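Local coordinates for protein putative leucoanthocyanidin reductase 1 (Vitis vinifera, PDB 3I6I) that probably reduces leucoanthocyanidins to flavan-3-ols such as catechin, using NADPH bound at its Rossmann fold as the hydride donor, at residues S218-P223 / F285-P290. Residues are numbered along the deposited sequence; the frame is centred on the assembly and turned at random.
Sequences SVHFRP and FSIDGP
Arg222 reaches across to the 285-290 loop and grips a single acceptor, the backbone O of Phe285, with both terminal nitrogens. Arg222 NH2 stands 2.8 Å from Phe285 O and makes the straighter of the two bonds. Arg222 NH1 lies 3.1 Å from the same Phe285 O, its bond more bent. The oxygen lies in the guanidinium plane, which holds that group's rotation. NH2 also gives a weak hydrogen bond to Gln282 O and sits over the centre of the Phe285 ring, a cation-pi contact with Arg222 CZ 4.5 Å from the ring centroid. Phe285 CG sits between its backbone N and carbonyl carbon, which brings the ring beneath the guanidinium bound to its own O. The loop leads into strand 292-294, which pairs in parallel with strand 217-220, itself parallel to 155-158, in the NADP-binding Rossmann-type domain; Arg222 N hydrogen-bonds to Glu294 OE2. His220, at the end of its strand, gives its NE2 to a hydrogen bond with Asp292 OD1. Its imidazole face receives the edge of Phe285 in an offset edge-to-face pair, planes at 64°, and a CH-pi contact from Ile287 CG2, 3.5 Å from His220 CD2. The same methyl lies over the guanidinium, while Ile287 CD1 packs against Arg222 CD at 3.6 Å.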
loop_
_atom_site.group_PDB
_atom_site.type_symbol
_atom_site.label_atom_id
_atom_site.label_comp_id
_atom_site.label_asym_id
_atom_site.label_seq_id
_atom_site.Cartn_x
_atom_site.Cartn_y
_atom_site.Cartn_z
ATOM N N SER A 218 8.935 -3.011 -10.744
ATOM C CA SER A 218 8.623 -2.920 -9.297
ATOM C C SER A 218 9.271 -1.660 -8.739
ATOM O O SER A 218 10.508 -1.462 -8.930
ATOM C CB SER A 218 9.127 -4.152 -8.572
ATOM O OG SER A 218 8.424 -5.309 -8.993
ATOM N N VAL A 219 8.463 -0.814 -8.082
ATOM C CA VAL A 219 8.934 0.432 -7.485
ATOM C C VAL A 219 9.021 0.260 -5.962
ATOM O O VAL A 219 7.990 0.074 -5.256
ATOM C CB VAL A 219 8.028 1.607 -7.810
ATOM C CG1 VAL A 219 8.589 2.864 -7.181
ATOM C CG2 VAL A 219 7.888 1.764 -9.346
ATOM N N HIS A 220 10.235 0.342 -5.448
ATOM C CA HIS A 220 10.517 0.076 -4.024
ATOM C C HIS A 220 10.681 1.401 -3.296
ATOM O O HIS A 220 11.365 2.303 -3.787
ATOM C CB HIS A 220 11.746 -0.804 -3.865
ATOM C CG HIS A 220 11.653 -2.095 -4.634
ATOM N ND1 HIS A 220 10.993 -3.201 -4.129
ATOM C CD2 HIS A 220 12.056 -2.422 -5.882
ATOM C CE1 HIS A 220 11.031 -4.172 -5.035
ATOM N NE2 HIS A 220 11.695 -3.741 -6.096
ATOM N N PHE A 221 10.051 1.535 -2.119
ATOM C CA PHE A 221 10.190 2.753 -1.351
ATOM C C PHE A 221 11.224 2.543 -0.248
ATOM O O PHE A 221 10.909 1.942 0.783
ATOM C CB PHE A 221 8.871 3.226 -0.726
ATOM C CG PHE A 221 7.855 3.810 -1.695
ATOM C CD1 PHE A 221 7.506 3.154 -2.872
ATOM C CD2 PHE A 221 7.153 4.969 -1.343
ATOM C CE1 PHE A 221 6.562 3.710 -3.732
ATOM C CE2 PHE A 221 6.153 5.512 -2.192
ATOM C CZ PHE A 221 5.875 4.860 -3.391
ATOM N N ARG A 222 12.421 3.083 -0.425
ATOM C CA ARG A 222 13.477 2.924 0.567
ATOM C C ARG A 222 14.070 4.247 1.016
ATOM O O ARG A 222 15.295 4.473 0.855
ATOM C CB ARG A 222 14.569 2.024 0.040
ATOM C CG ARG A 222 14.121 0.640 -0.319
ATOM C CD ARG A 222 15.298 -0.272 -0.512
ATOM N NE ARG A 222 14.917 -1.683 -0.511
ATOM C CZ ARG A 222 15.769 -2.702 -0.677
ATOM N NH1 ARG A 222 17.046 -2.486 -0.967
ATOM N NH2 ARG A 222 15.347 -3.960 -0.607
ATOM N N PRO A 223 13.223 5.122 1.614
ATOM C CA PRO A 223 13.760 6.363 2.143
ATOM C C PRO A 223 14.759 6.103 3.289
ATOM O O PRO A 223 14.399 5.568 4.365
ATOM C CB PRO A 223 12.499 7.113 2.624
ATOM C CG PRO A 223 11.555 6.006 3.014
ATOM C CD PRO A 223 11.782 5.018 1.884
ATOM N N PHE A 285 17.130 -7.766 0.143
ATOM C CA PHE A 285 17.405 -7.928 -1.271
ATOM C C PHE A 285 17.897 -6.628 -1.877
ATOM O O PHE A 285 17.574 -5.540 -1.407
ATOM C CB PHE A 285 16.156 -8.395 -2.067
ATOM C CG PHE A 285 14.953 -7.455 -1.988
ATOM C CD1 PHE A 285 14.082 -7.478 -0.879
ATOM C CD2 PHE A 285 14.673 -6.559 -3.002
ATOM C CE1 PHE A 285 12.991 -6.615 -0.822
ATOM C CE2 PHE A 285 13.572 -5.710 -2.952
ATOM C CZ PHE A 285 12.720 -5.749 -1.862
ATOM N N SER A 286 18.669 -6.782 -2.939
ATOM C CA SER A 286 19.149 -5.690 -3.737
ATOM C C SER A 286 18.105 -5.218 -4.741
ATOM O O SER A 286 17.346 -6.021 -5.297
ATOM C CB SER A 286 20.405 -6.107 -4.499
ATOM O OG SER A 286 20.818 -5.028 -5.319
ATOM N N ILE A 287 18.119 -3.915 -4.998
ATOM C CA ILE A 287 17.233 -3.311 -6.017
ATOM C C ILE A 287 18.045 -2.788 -7.253
ATOM O O ILE A 287 17.523 -2.052 -8.080
ATOM C CB ILE A 287 16.302 -2.261 -5.408
ATOM C CG1 ILE A 287 17.025 -1.196 -4.623
ATOM C CG2 ILE A 287 15.218 -2.890 -4.445
ATOM C CD1 ILE A 287 16.069 -0.217 -4.071
ATOM N N ASP A 288 19.266 -3.283 -7.405
ATOM C CA ASP A 288 20.166 -2.880 -8.474
ATOM C C ASP A 288 19.832 -3.505 -9.832
ATOM O O ASP A 288 20.426 -3.116 -10.851
ATOM C CB ASP A 288 21.591 -3.256 -8.112
ATOM N N GLY A 289 18.936 -4.487 -9.856
ATOM C CA GLY A 289 18.582 -5.150 -11.108
ATOM C C GLY A 289 17.682 -4.350 -12.027
ATOM O O GLY A 289 17.052 -3.366 -11.609
ATOM N N PRO A 290 17.575 -4.799 -13.288
ATOM C CA PRO A 290 16.894 -4.043 -14.336
ATOM C C PRO A 290 15.374 -3.961 -14.232
ATOM O O PRO A 290 14.800 -3.136 -14.903
ATOM C CB PRO A 290 17.304 -4.764 -15.620
ATOM C CG PRO A 290 17.585 -6.128 -15.224
ATOM C CD PRO A 290 18.045 -6.106 -13.775
#